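Local coordinates for putative glutathione-regulated potassium-efflux system protein KefB (PDB 3C85), which is the nucleotide-binding TrkA-N domain of a putative potassium-efflux antiporter, in which AMP binding probably helps to regulate ion transport through the membrane part, at residues A[37-42]-A[103-108]; A[62-67]-A[83-88]; A[118-123]-A[146-151]; A[138-143]-A[158-163]. All coordinates share one frame; numbering follows the deposited sequence.

Contact 1: A[37-42]-A[103-108]; sequences PGHAQV and TGHVKL
Pro37 begins the contact by laying CG of its ring against the carbonyl of Thr103, 4.0 Å from Thr103 O, at the start of a type II' turn that runs to Ala40. Within that turn Gly38 directs its carbonyl at the imidazole of His105, with Gly38 O 3.4 Å from His105 CD2. The His39 ring stands obliquely to the His105 ring, their planes at 53°. Ala40 O meets CG2 of Val106 at 3.6 Å, and a water that donates to both Gly38 O and Ala40 O also accepts a weak bond from His105 N, bridging the two loops where they do not pair directly. Gln41 then takes over: its carbonyl oxygen accepts from two successive amides, Lys107 N at 2.8 Å and Leu108 N at 3.2 Å. Its extended side chain runs beside that of Lys107 in the same direction, while the lysine ammonium bonds to Gln178 O of the second subunit. At Val42 the loops become neighbouring parallel strands, and Val42 CG1 lies 4.3 Å from Leu108 CD2. Strands 42-45 and 108-111 are the adjacent central pair of this Rossmann-type sheet. One carbonyl gripped by two N-H groups therefore marks where the pairing starts, while the turn before it relies on water and van der Waals contact.

Contact 2: A[62-67]-A[83-88]; sequences YGKISL and GRNVIS
The parts that meet, 64-67 and 83-87, run in similar directions, 23° apart, with Leu67 and Asn85 closest at 5.3 Å between their CA atoms. Lys64 reaches over from the loop before strand 66-70. Its CG lies anti to the backbone N (chi1 178°), and bends at chi2 and chi3 carry the chain across the Asn85 side chain at about a right angle. CE rests 3.3 Å from Asn85 OD1, and NZ donates to that oxygen at 2.9 Å from above the amide plane, 59° out of it. NZ also comes within 2.7 Å of Gly83 O, the carbonyl of a glycine just past helix 73-81, where a Schellman motif closes it. The other end of the asparagine amide is used as well: Asn85 ND2 donates to a water that in turn donates to Ser66 O. Deeper in, Leu67 sends CD1 to within 3.6 Å of Asn85 O and 4.2 Å of Ile87 CG2, while Leu67 CA makes a CH...O contact with the same Asn85 carbonyl. The segments belong to the beta-alpha-beta unit of strand 66-70, helix 73-81 and strand 86-88. Near the AMP site, the Ile87 side chain is about 7 Å from that of Glu70, which binds AMP, although none is present here. An apolar Leu67-Ile87 touch between the strands thus gives way to an amide engaged at both ends, its oxygen by an ammonium and its nitrogen by water. Arg59 NH1, which bonds weakly to Gly83 O, lies close to the ammonium, and carbonyl oxygens around the two charges probably ease their repulsion.

Contact 3: A[118-123]-A[146-151]; sequences GNQTAL and EGLLES
Gly147 meets Gln120 through its backbone, the carbonyl O accepting a weak, long bond of 3.5 Å from Gln120 NE2. Next, Leu148 places CD2 under the glutamine amide, 3.9 Å from Gln120 CD, the two side chains crossing obliquely; the same methyl is 4.5 Å from Leu123 CD2. One turn on, Ser151 faces the other helix with both side-chain atoms. Its CB packs tightly on Leu123 CD2 at 3.5 Å, and its OG lies 3.2 Å from Gln120 OE1 and 3.0 Å from Gly147 O, two acceptors within reach of a single hydroxyl proton. Gln120 can approach all three residues because its chain folds at chi2 (-76°), bringing the amide across the gap between the helices. Helices 116-128 and 142-151 run almost parallel here, 6° apart with axes 10.9 Å from each other, as neighbouring helices on one side of a Rossmann-type sheet. Underneath, Leu123 rests on Ile135 and Leu148 on Ala137, both of strand 134-139. With one proton contested by two acceptors and the carbonyl bond weak, the polar layer probably joins the helices only loosely, while the leucines set their spacing against the strands.

Contact 4: A[138-143]-A[158-163]; sequences IAEYPD and NIYSEA
Ile138 and Ile159 pack where strand 134-139 lies beside the outermost strand 155-158 of the Rossmann-type sheet, in parallel, and helix 159-175 begins. The tight part is here: the two isoleucine side chains cross at about a right angle, with Ile138 CG1 3.6 Å from Ile159 CG1, and both also touch Ile50 of helix 49-62. Ala139 O accepts a nearly straight bond of 2.8 Å from Ile159 N, extending the pairing of the strands to the first residue of the helix. Asn158 works in two directions. A first torsion that sets CG trans to the amide nitrogen (chi1 -176°) lets OD1 turn to the helix start, where Ser161 N donates at 3.2 Å and Tyr160 N more weakly, an N-cap; ND2 gives a weak bond of 2.9 Å to Glu140 O. The looser, partly exposed side is formed by longer polar side chains, with Arg49 of the second subunit packing on Asn158 and Tyr160. Glu140 extends past Ile159, its CG 3.9 Å from Ile159 CD1, and its OE2 comes to the edge of the Tyr160 ring, in the ring plane. Carboxylate and ring planes stand 46° apart. The hydroxyl of Tyr160 donates to Glu140 OE2 at 2.8 Å, meeting that oxygen on its anti side, 22° out of the carboxylate plane.

Contact 1 spans the middle of the parallel sheet, and contact 2, nested in the loop that contact 1 closes, adjoins it toward the 86-88 edge; Gln41 and Val42 pair with Ile65 and Leu67. Contacts 3 and 4 share helix 142-151 toward the other edge and touch through Leu148 and Ala139. Each joins a buried part to a more exposed polar one: Val42 and Leu108 against a watered turn in contact 1, Leu67 against a lysine and an amide in contact 2, Leu123 and Leu148 under a glutamine in contact 3, Ile138 and the capping Asn158 beside a glutamate-tyrosine pair in contact 4. The second subunit reaches contacts 1, 2 and 4, whereas contact 3 stays within one chain.

Contact 1: A[37-42]-A[103-108]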
loop_
_atom_site.group_PDB
_atom_site.type_symbol
_atom_site.label_atom_id
_atom_site.label_comp_id
_atom_site.label_asym_id
_atom_site.label_seq_id
_atom_site.Cartn_x
_atom_site.Cartn_y
_atom_site.Cartn_z
ATOM N N PRO A 37 24.996 4.370 -13.171
ATOM C CA PRO A 37 23.755 4.849 -12.562
ATOM C C PRO A 37 23.795 6.363 -12.388
ATOM O O PRO A 37 22.836 6.948 -11.929
ATOM C CB PRO A 37 23.738 4.156 -11.201
ATOM C CG PRO A 37 25.214 3.949 -10.882
ATOM C CD PRO A 37 25.929 3.793 -12.178
ATOM N N GLY A 38 24.926 6.972 -12.738
ATOM C CA GLY A 38 25.014 8.403 -12.859
ATOM C C GLY A 38 24.800 9.032 -11.511
ATOM O O GLY A 38 25.425 8.616 -10.541
ATOM N N HIS A 39 23.910 10.027 -11.437
ATOM C CA HIS A 39 23.613 10.711 -10.164
ATOM C C HIS A 39 22.549 10.064 -9.265
ATOM O O HIS A 39 22.234 10.624 -8.184
ATOM C CB HIS A 39 23.191 12.156 -10.413
ATOM C CG HIS A 39 24.203 12.967 -11.160
ATOM N ND1 HIS A 39 25.302 13.523 -10.547
ATOM C CD2 HIS A 39 24.256 13.353 -12.455
ATOM C CE1 HIS A 39 26.006 14.197 -11.437
ATOM N NE2 HIS A 39 25.396 14.101 -12.606
ATOM N N ALA A 40 22.022 8.904 -9.663
ATOM C CA ALA A 40 20.921 8.249 -8.921
ATOM C C ALA A 40 21.335 7.963 -7.483
ATOM O O ALA A 40 22.424 7.438 -7.236
ATOM C CB ALA A 40 20.487 6.942 -9.625
ATOM N N GLN A 41 20.473 8.337 -6.539
ATOM C CA GLN A 41 20.718 8.120 -5.129
ATOM C C GLN A 41 19.867 6.960 -4.611
ATOM O O GLN A 41 20.136 6.424 -3.528
ATOM C CB GLN A 41 20.387 9.377 -4.364
ATOM C CG GLN A 41 21.343 10.541 -4.662
ATOM C CD GLN A 41 20.992 11.774 -3.886
ATOM O OE1 GLN A 41 20.353 12.707 -4.402
ATOM N NE2 GLN A 41 21.415 11.812 -2.654
ATOM N N VAL A 42 18.841 6.572 -5.385
ATOM C CA VAL A 42 17.935 5.464 -5.021
ATOM C C VAL A 42 17.937 4.496 -6.197
ATOM O O VAL A 42 17.801 4.931 -7.327
ATOM C CB VAL A 42 16.465 5.950 -4.746
ATOM C CG1 VAL A 42 15.567 4.779 -4.314
ATOM C CG2 VAL A 42 16.441 7.033 -3.654
ATOM N N THR A 103 31.285 3.221 -9.013
ATOM C CA THR A 103 31.177 4.640 -8.761
ATOM C C THR A 103 29.708 4.963 -8.771
ATOM O O THR A 103 29.000 4.514 -9.637
ATOM C CB THR A 103 31.918 5.486 -9.830
ATOM O OG1 THR A 103 31.348 5.248 -11.115
ATOM C CG2 THR A 103 33.373 5.119 -9.891
ATOM N N GLY A 104 29.258 5.726 -7.792
ATOM C CA GLY A 104 27.839 5.922 -7.582
ATOM C C GLY A 104 27.458 6.542 -6.235
ATOM O O GLY A 104 27.952 6.243 -5.162
ATOM N N HIS A 105 26.498 7.407 -6.325
ATOM C CA HIS A 105 25.955 7.976 -5.173
ATOM C C HIS A 105 24.787 7.175 -4.560
ATOM O O HIS A 105 24.031 7.766 -3.865
ATOM C CB HIS A 105 25.486 9.341 -5.596
ATOM C CG HIS A 105 26.420 10.022 -6.519
ATOM N ND1 HIS A 105 26.875 11.295 -6.295
ATOM C CD2 HIS A 105 26.992 9.611 -7.667
ATOM C CE1 HIS A 105 27.687 11.644 -7.272
ATOM N NE2 HIS A 105 27.780 10.637 -8.115
ATOM N N VAL A 106 24.657 5.862 -4.800
ATOM C CA VAL A 106 23.406 5.161 -4.344
ATOM C C VAL A 106 23.406 4.979 -2.833
ATOM O O VAL A 106 24.288 4.289 -2.311
ATOM C CB VAL A 106 23.222 3.773 -5.041
ATOM C CG1 VAL A 106 22.021 2.974 -4.441
ATOM C CG2 VAL A 106 22.978 3.937 -6.508
ATOM N N LYS A 107 22.432 5.591 -2.144
ATOM C CA LYS A 107 22.341 5.616 -0.663
ATOM C C LYS A 107 21.209 4.751 -0.157
ATOM O O LYS A 107 21.146 4.425 1.038
ATOM C CB LYS A 107 22.059 7.037 -0.135
ATOM C CG LYS A 107 23.166 8.006 -0.346
ATOM C CD LYS A 107 22.812 9.358 0.211
ATOM C CE LYS A 107 23.973 10.319 -0.042
ATOM N NZ LYS A 107 23.653 11.679 0.486
ATOM N N LEU A 108 20.302 4.412 -1.074
ATOM C CA LEU A 108 19.120 3.637 -0.762
ATOM C C LEU A 108 18.729 2.704 -1.900
ATOM O O LEU A 108 18.674 3.101 -3.079
ATOM C CB LEU A 108 17.966 4.572 -0.389
ATOM C CG LEU A 108 16.623 3.876 -0.100
ATOM C CD1 LEU A 108 16.702 2.970 1.182
ATOM C CD2 LEU A 108 15.473 4.921 -0.031
HETATM O O HOH W 1 24.526 6.698 -8.692
#

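Contact 2: A[62-67]-A[83-88]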
loop_
_atom_site.group_PDB
_atom_site.type_symbol
_atom_site.label_atom_id
_atom_site.label_comp_id
_atom_site.label_asym_id
_atom_site.label_seq_id
_atom_site.Cartn_x
_atom_site.Cartn_y
_atom_site.Cartn_z
ATOM N N TYR A 62 11.540 14.637 -3.689
ATOM C CA TYR A 62 12.977 14.857 -3.882
ATOM C C TYR A 62 13.453 15.136 -5.314
ATOM O O TYR A 62 14.634 15.380 -5.519
ATOM C CB TYR A 62 13.736 13.640 -3.356
ATOM C CG TYR A 62 13.487 13.353 -1.904
ATOM C CD1 TYR A 62 14.063 14.146 -0.905
ATOM C CD2 TYR A 62 12.678 12.285 -1.519
ATOM C CE1 TYR A 62 13.849 13.873 0.439
ATOM C CE2 TYR A 62 12.441 12.012 -0.173
ATOM C CZ TYR A 62 13.037 12.811 0.801
ATOM O OH TYR A 62 12.814 12.548 2.144
ATOM N N GLY A 63 12.571 15.065 -6.302
ATOM C CA GLY A 63 12.986 15.257 -7.690
ATOM C C GLY A 63 13.572 13.980 -8.271
ATOM O O GLY A 63 13.342 12.890 -7.753
ATOM N N LYS A 64 14.362 14.110 -9.317
ATOM C CA LYS A 64 14.778 12.974 -10.134
ATOM C C LYS A 64 16.001 12.213 -9.536
ATOM O O LYS A 64 17.121 12.276 -10.059
ATOM C CB LYS A 64 15.079 13.516 -11.537
ATOM C CG LYS A 64 15.577 12.538 -12.596
ATOM C CD LYS A 64 14.419 11.967 -13.409
ATOM C CE LYS A 64 14.797 11.904 -14.863
ATOM N NZ LYS A 64 13.780 11.299 -15.740
ATOM N N ILE A 65 15.762 11.463 -8.471
ATOM C CA ILE A 65 16.843 10.866 -7.679
ATOM C C ILE A 65 16.924 9.358 -7.809
ATOM O O ILE A 65 17.822 8.722 -7.194
ATOM C CB ILE A 65 16.685 11.206 -6.194
ATOM C CG1 ILE A 65 15.328 10.735 -5.648
ATOM C CG2 ILE A 65 16.845 12.698 -5.994
ATOM C CD1 ILE A 65 15.306 10.598 -4.088
ATOM N N SER A 66 15.993 8.786 -8.585
ATOM C CA SER A 66 15.882 7.325 -8.646
ATOM C C SER A 66 16.227 6.724 -9.997
ATOM O O SER A 66 16.032 7.368 -11.024
ATOM C CB SER A 66 14.458 6.862 -8.282
ATOM O OG SER A 66 14.037 7.307 -6.998
ATOM N N LEU A 67 16.690 5.469 -9.964
ATOM C CA LEU A 67 16.890 4.631 -11.149
ATOM C C LEU A 67 16.133 3.312 -10.918
ATOM O O LEU A 67 16.405 2.599 -9.964
ATOM C CB LEU A 67 18.381 4.344 -11.360
ATOM C CG LEU A 67 18.684 3.374 -12.510
ATOM C CD1 LEU A 67 18.225 3.952 -13.886
ATOM C CD2 LEU A 67 20.210 3.024 -12.543
ATOM N N GLY A 83 8.848 9.304 -19.088
ATOM C CA GLY A 83 9.805 10.222 -18.453
ATOM C C GLY A 83 10.577 9.641 -17.269
ATOM O O GLY A 83 11.423 10.332 -16.678
ATOM N N ARG A 84 10.315 8.376 -16.923
ATOM C CA ARG A 84 10.981 7.736 -15.783
ATOM C C ARG A 84 12.352 7.132 -16.184
ATOM O O ARG A 84 12.503 6.633 -17.296
ATOM C CB ARG A 84 10.093 6.653 -15.187
ATOM C CG ARG A 84 8.793 7.149 -14.568
ATOM C CD ARG A 84 8.150 6.030 -13.736
ATOM N NE ARG A 84 6.824 6.452 -13.318
ATOM C CZ ARG A 84 5.720 6.249 -14.028
ATOM N NH1 ARG A 84 5.776 5.591 -15.175
ATOM N NH2 ARG A 84 4.555 6.706 -13.586
ATOM N N ASN A 85 13.353 7.232 -15.301
ATOM C CA ASN A 85 14.662 6.606 -15.578
ATOM C C ASN A 85 14.579 5.158 -15.183
ATOM O O ASN A 85 14.727 4.816 -14.000
ATOM C CB ASN A 85 15.835 7.292 -14.861
ATOM C CG ASN A 85 16.162 8.662 -15.440
ATOM O OD1 ASN A 85 15.527 9.120 -16.391
ATOM N ND2 ASN A 85 17.143 9.331 -14.850
ATOM N N VAL A 86 14.312 4.311 -16.169
ATOM C CA VAL A 86 14.167 2.886 -15.925
ATOM C C VAL A 86 14.961 2.127 -16.986
ATOM O O VAL A 86 14.870 2.433 -18.171
ATOM C CB VAL A 86 12.670 2.437 -15.928
ATOM C CG1 VAL A 86 12.560 0.900 -15.760
ATOM C CG2 VAL A 86 11.939 3.121 -14.782
ATOM N N ILE A 87 15.782 1.191 -16.552
ATOM C CA ILE A 87 16.546 0.391 -17.485
ATOM C C ILE A 87 16.142 -1.063 -17.327
ATOM O O ILE A 87 15.660 -1.473 -16.252
ATOM C CB ILE A 87 18.081 0.613 -17.317
ATOM C CG1 ILE A 87 18.555 0.230 -15.911
ATOM C CG2 ILE A 87 18.452 2.095 -17.621
ATOM C CD1 ILE A 87 20.084 0.178 -15.805
ATOM N N SER A 88 16.272 -1.847 -18.392
ATOM C CA SER A 88 15.890 -3.238 -18.257
ATOM C C SER A 88 17.035 -4.073 -17.680
ATOM O O SER A 88 18.212 -3.772 -17.909
ATOM C CB SER A 88 15.402 -3.798 -19.590
ATOM O OG SER A 88 16.467 -3.753 -20.502
HETATM O O HOH W 2 18.283 8.033 -12.556
#

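Contact 3: A[118-123]-A[146-151]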
loop_
_atom_site.group_PDB
_atom_site.type_symbol
_atom_site.label_atom_id
_atom_site.label_comp_id
_atom_site.label_asym_id
_atom_site.label_seq_id
_atom_site.Cartn_x
_atom_site.Cartn_y
_atom_site.Cartn_z
ATOM N N GLY A 118 12.890 -13.295 -5.304
ATOM C CA GLY A 118 13.658 -12.319 -6.106
ATOM C C GLY A 118 14.268 -11.204 -5.274
ATOM O O GLY A 118 15.411 -10.787 -5.510
ATOM N N ASN A 119 13.493 -10.669 -4.329
ATOM C CA ASN A 119 14.005 -9.646 -3.410
ATOM C C ASN A 119 15.151 -10.190 -2.566
ATOM O O ASN A 119 16.137 -9.501 -2.336
ATOM C CB ASN A 119 12.864 -9.121 -2.519
ATOM C CG ASN A 119 11.890 -8.274 -3.309
ATOM O OD1 ASN A 119 12.286 -7.343 -3.965
ATOM N ND2 ASN A 119 10.598 -8.609 -3.250
ATOM N N GLN A 120 15.004 -11.442 -2.123
ATOM C CA GLN A 120 16.039 -12.119 -1.329
ATOM C C GLN A 120 17.316 -12.310 -2.142
ATOM O O GLN A 120 18.415 -12.005 -1.670
ATOM C CB GLN A 120 15.514 -13.458 -0.749
ATOM C CG GLN A 120 14.714 -13.358 0.610
ATOM C CD GLN A 120 15.611 -13.121 1.865
ATOM O OE1 GLN A 120 16.814 -12.885 1.742
ATOM N NE2 GLN A 120 14.996 -13.166 3.087
ATOM N N THR A 121 17.175 -12.769 -3.389
ATOM C CA THR A 121 18.339 -12.954 -4.286
ATOM C C THR A 121 19.007 -11.616 -4.662
ATOM O O THR A 121 20.234 -11.511 -4.641
ATOM C CB THR A 121 17.935 -13.782 -5.527
ATOM O OG1 THR A 121 17.378 -15.015 -5.059
ATOM C CG2 THR A 121 19.136 -14.094 -6.455
ATOM N N ALA A 122 18.205 -10.588 -4.921
ATOM C CA ALA A 122 18.733 -9.249 -5.175
ATOM C C ALA A 122 19.539 -8.740 -4.005
ATOM O O ALA A 122 20.590 -8.174 -4.212
ATOM C CB ALA A 122 17.632 -8.272 -5.495
ATOM N N LEU A 123 19.034 -8.918 -2.784
ATOM C CA LEU A 123 19.754 -8.530 -1.572
ATOM C C LEU A 123 21.126 -9.214 -1.470
ATOM O O LEU A 123 22.130 -8.563 -1.155
ATOM C CB LEU A 123 18.896 -8.815 -0.343
ATOM C CG LEU A 123 19.508 -8.715 1.063
ATOM C CD1 LEU A 123 19.835 -7.282 1.429
ATOM C CD2 LEU A 123 18.548 -9.325 2.061
ATOM N N GLU A 146 10.328 -10.403 8.466
ATOM C CA GLU A 146 11.319 -10.802 9.476
ATOM C C GLU A 146 12.535 -11.436 8.815
ATOM O O GLU A 146 13.663 -11.114 9.152
ATOM C CB GLU A 146 10.706 -11.758 10.504
ATOM C CG GLU A 146 11.619 -12.012 11.689
ATOM C CD GLU A 146 10.946 -12.828 12.725
ATOM O OE1 GLU A 146 10.953 -14.072 12.576
ATOM O OE2 GLU A 146 10.406 -12.237 13.694
ATOM N N GLY A 147 12.303 -12.320 7.851
ATOM C CA GLY A 147 13.414 -12.925 7.124
ATOM C C GLY A 147 14.288 -11.932 6.374
ATOM O O GLY A 147 15.512 -12.091 6.335
ATOM N N LEU A 148 13.678 -10.917 5.767
ATOM C CA LEU A 148 14.450 -9.848 5.127
ATOM C C LEU A 148 15.277 -9.064 6.115
ATOM O O LEU A 148 16.440 -8.749 5.825
ATOM C CB LEU A 148 13.541 -8.910 4.298
ATOM C CG LEU A 148 13.040 -9.504 2.976
ATOM C CD1 LEU A 148 11.710 -8.877 2.476
ATOM C CD2 LEU A 148 14.087 -9.497 1.887
ATOM N N LEU A 149 14.685 -8.714 7.265
ATOM C CA LEU A 149 15.465 -8.097 8.355
ATOM C C LEU A 149 16.627 -8.976 8.805
ATOM O O LEU A 149 17.795 -8.507 8.962
ATOM C CB LEU A 149 14.548 -7.719 9.521
ATOM C CG LEU A 149 13.535 -6.615 9.198
ATOM C CD1 LEU A 149 12.655 -6.401 10.367
ATOM C CD2 LEU A 149 14.259 -5.349 8.866
ATOM N N GLU A 150 16.343 -10.254 9.011
ATOM C CA GLU A 150 17.409 -11.167 9.409
ATOM C C GLU A 150 18.529 -11.194 8.345
ATOM O O GLU A 150 19.704 -11.344 8.683
ATOM C CB GLU A 150 16.842 -12.581 9.600
ATOM C CG GLU A 150 16.029 -12.828 10.828
ATOM C CD GLU A 150 15.480 -14.249 10.797
ATOM O OE1 GLU A 150 15.282 -14.767 9.676
ATOM O OE2 GLU A 150 15.265 -14.857 11.847
ATOM N N SER A 151 18.166 -11.076 7.064
ATOM C CA SER A 151 19.143 -11.204 5.982
ATOM C C SER A 151 19.918 -9.922 5.787
ATOM O O SER A 151 20.892 -9.905 5.072
ATOM C CB SER A 151 18.463 -11.614 4.666
ATOM O OG SER A 151 17.948 -12.930 4.768
#

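Contact 4: A[138-143]-A[158-163]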
loop_
_atom_site.group_PDB
_atom_site.type_symbol
_atom_site.label_atom_id
_atom_site.label_comp_id
_atom_site.label_asym_id
_atom_site.label_seq_id
_atom_site.Cartn_x
_atom_site.Cartn_y
_atom_site.Cartn_z
ATOM N N ILE A 138 9.728 -4.744 0.835
ATOM C CA ILE A 138 8.307 -4.815 1.042
ATOM C C ILE A 138 7.907 -6.220 0.718
ATOM O O ILE A 138 8.418 -6.789 -0.173
ATOM C CB ILE A 138 7.558 -3.790 0.178
ATOM C CG1 ILE A 138 6.155 -3.514 0.684
ATOM C CG2 ILE A 138 7.598 -4.149 -1.261
ATOM C CD1 ILE A 138 5.583 -2.298 0.141
ATOM N N ALA A 139 7.010 -6.778 1.505
ATOM C CA ALA A 139 6.558 -8.122 1.306
ATOM C C ALA A 139 5.126 -8.369 1.814
ATOM O O ALA A 139 4.505 -7.504 2.311
ATOM C CB ALA A 139 7.505 -9.076 1.925
ATOM N N GLU A 140 4.665 -9.588 1.662
ATOM C CA GLU A 140 3.295 -9.946 1.961
ATOM C C GLU A 140 2.947 -10.325 3.397
ATOM O O GLU A 140 1.877 -10.079 3.853
ATOM C CB GLU A 140 2.855 -11.065 1.048
ATOM C CG GLU A 140 2.661 -10.665 -0.327
ATOM C CD GLU A 140 1.868 -11.670 -1.071
ATOM O OE1 GLU A 140 2.389 -12.725 -1.374
ATOM O OE2 GLU A 140 0.695 -11.425 -1.286
ATOM N N TYR A 141 3.891 -10.972 4.049
ATOM C CA TYR A 141 3.672 -11.664 5.292
ATOM C C TYR A 141 4.761 -11.380 6.314
ATOM O O TYR A 141 5.882 -11.176 5.957
ATOM C CB TYR A 141 3.603 -13.165 5.057
ATOM C CG TYR A 141 2.526 -13.632 4.111
ATOM C CD1 TYR A 141 1.201 -13.563 4.457
ATOM C CD2 TYR A 141 2.837 -14.170 2.907
ATOM C CE1 TYR A 141 0.214 -14.017 3.595
ATOM C CE2 TYR A 141 1.880 -14.613 2.055
ATOM C CZ TYR A 141 0.567 -14.539 2.393
ATOM O OH TYR A 141 -0.402 -14.989 1.531
ATOM N N PRO A 142 4.388 -11.396 7.583
ATOM C CA PRO A 142 5.373 -11.124 8.636
ATOM C C PRO A 142 6.617 -12.026 8.533
ATOM O O PRO A 142 7.716 -11.514 8.688
ATOM C CB PRO A 142 4.605 -11.434 9.920
ATOM C CG PRO A 142 3.171 -11.069 9.573
ATOM C CD PRO A 142 3.028 -11.563 8.130
ATOM N N ASP A 143 6.467 -13.321 8.215
ATOM C CA ASP A 143 7.681 -14.165 8.144
ATOM C C ASP A 143 8.656 -13.710 7.050
ATOM O O ASP A 143 9.887 -13.723 7.234
ATOM C CB ASP A 143 7.429 -15.705 8.153
ATOM C CG ASP A 143 6.528 -16.194 7.050
ATOM O OD1 ASP A 143 6.127 -15.392 6.159
ATOM O OD2 ASP A 143 6.170 -17.416 7.103
ATOM N N ASN A 158 4.974 -4.024 5.080
ATOM C CA ASN A 158 4.044 -4.997 4.509
ATOM C C ASN A 158 3.255 -4.359 3.367
ATOM O O ASN A 158 2.710 -3.256 3.549
ATOM C CB ASN A 158 3.066 -5.444 5.614
ATOM C CG ASN A 158 2.132 -6.510 5.136
ATOM O OD1 ASN A 158 1.183 -6.222 4.385
ATOM N ND2 ASN A 158 2.377 -7.760 5.567
ATOM N N ILE A 159 3.198 -5.025 2.204
ATOM C CA ILE A 159 2.521 -4.459 1.008
ATOM C C ILE A 159 1.086 -3.993 1.344
ATOM O O ILE A 159 0.662 -2.882 0.977
ATOM C CB ILE A 159 2.427 -5.520 -0.102
ATOM C CG1 ILE A 159 3.808 -5.880 -0.664
ATOM C CG2 ILE A 159 1.453 -5.083 -1.255
ATOM C CD1 ILE A 159 3.755 -7.106 -1.556
ATOM N N TYR A 160 0.329 -4.841 2.039
ATOM C CA TYR A 160 -1.104 -4.568 2.289
ATOM C C TYR A 160 -1.341 -3.545 3.398
ATOM O O TYR A 160 -2.250 -2.763 3.287
ATOM C CB TYR A 160 -1.863 -5.879 2.546
ATOM C CG TYR A 160 -1.623 -6.780 1.368
ATOM C CD1 TYR A 160 -2.286 -6.554 0.148
ATOM C CD2 TYR A 160 -0.697 -7.809 1.452
ATOM C CE1 TYR A 160 -2.021 -7.335 -0.955
ATOM C CE2 TYR A 160 -0.432 -8.617 0.350
ATOM C CZ TYR A 160 -1.089 -8.361 -0.837
ATOM O OH TYR A 160 -0.793 -9.153 -1.891
ATOM N N SER A 161 -0.500 -3.535 4.435
ATOM C CA SER A 161 -0.555 -2.477 5.453
ATOM C C SER A 161 -0.301 -1.117 4.851
ATOM O O SER A 161 -1.021 -0.151 5.127
ATOM C CB SER A 161 0.484 -2.748 6.556
ATOM O OG SER A 161 0.206 -4.000 7.179
ATOM N N GLU A 162 0.749 -1.034 4.046
ATOM C CA GLU A 162 1.106 0.203 3.333
ATOM C C GLU A 162 -0.013 0.639 2.390
ATOM O O GLU A 162 -0.350 1.835 2.328
ATOM C CB GLU A 162 2.432 0.007 2.556
ATOM C CG GLU A 162 3.662 -0.208 3.507
ATOM C CD GLU A 162 3.801 0.912 4.551
ATOM O OE1 GLU A 162 3.677 2.111 4.192
ATOM O OE2 GLU A 162 4.036 0.596 5.745
ATOM N N ALA A 163 -0.572 -0.307 1.649
ATOM C CA ALA A 163 -1.736 -0.010 0.808
ATOM C C ALA A 163 -2.896 0.649 1.597
ATOM O O ALA A 163 -3.429 1.650 1.160
ATOM C CB ALA A 163 -2.217 -1.265 0.104
#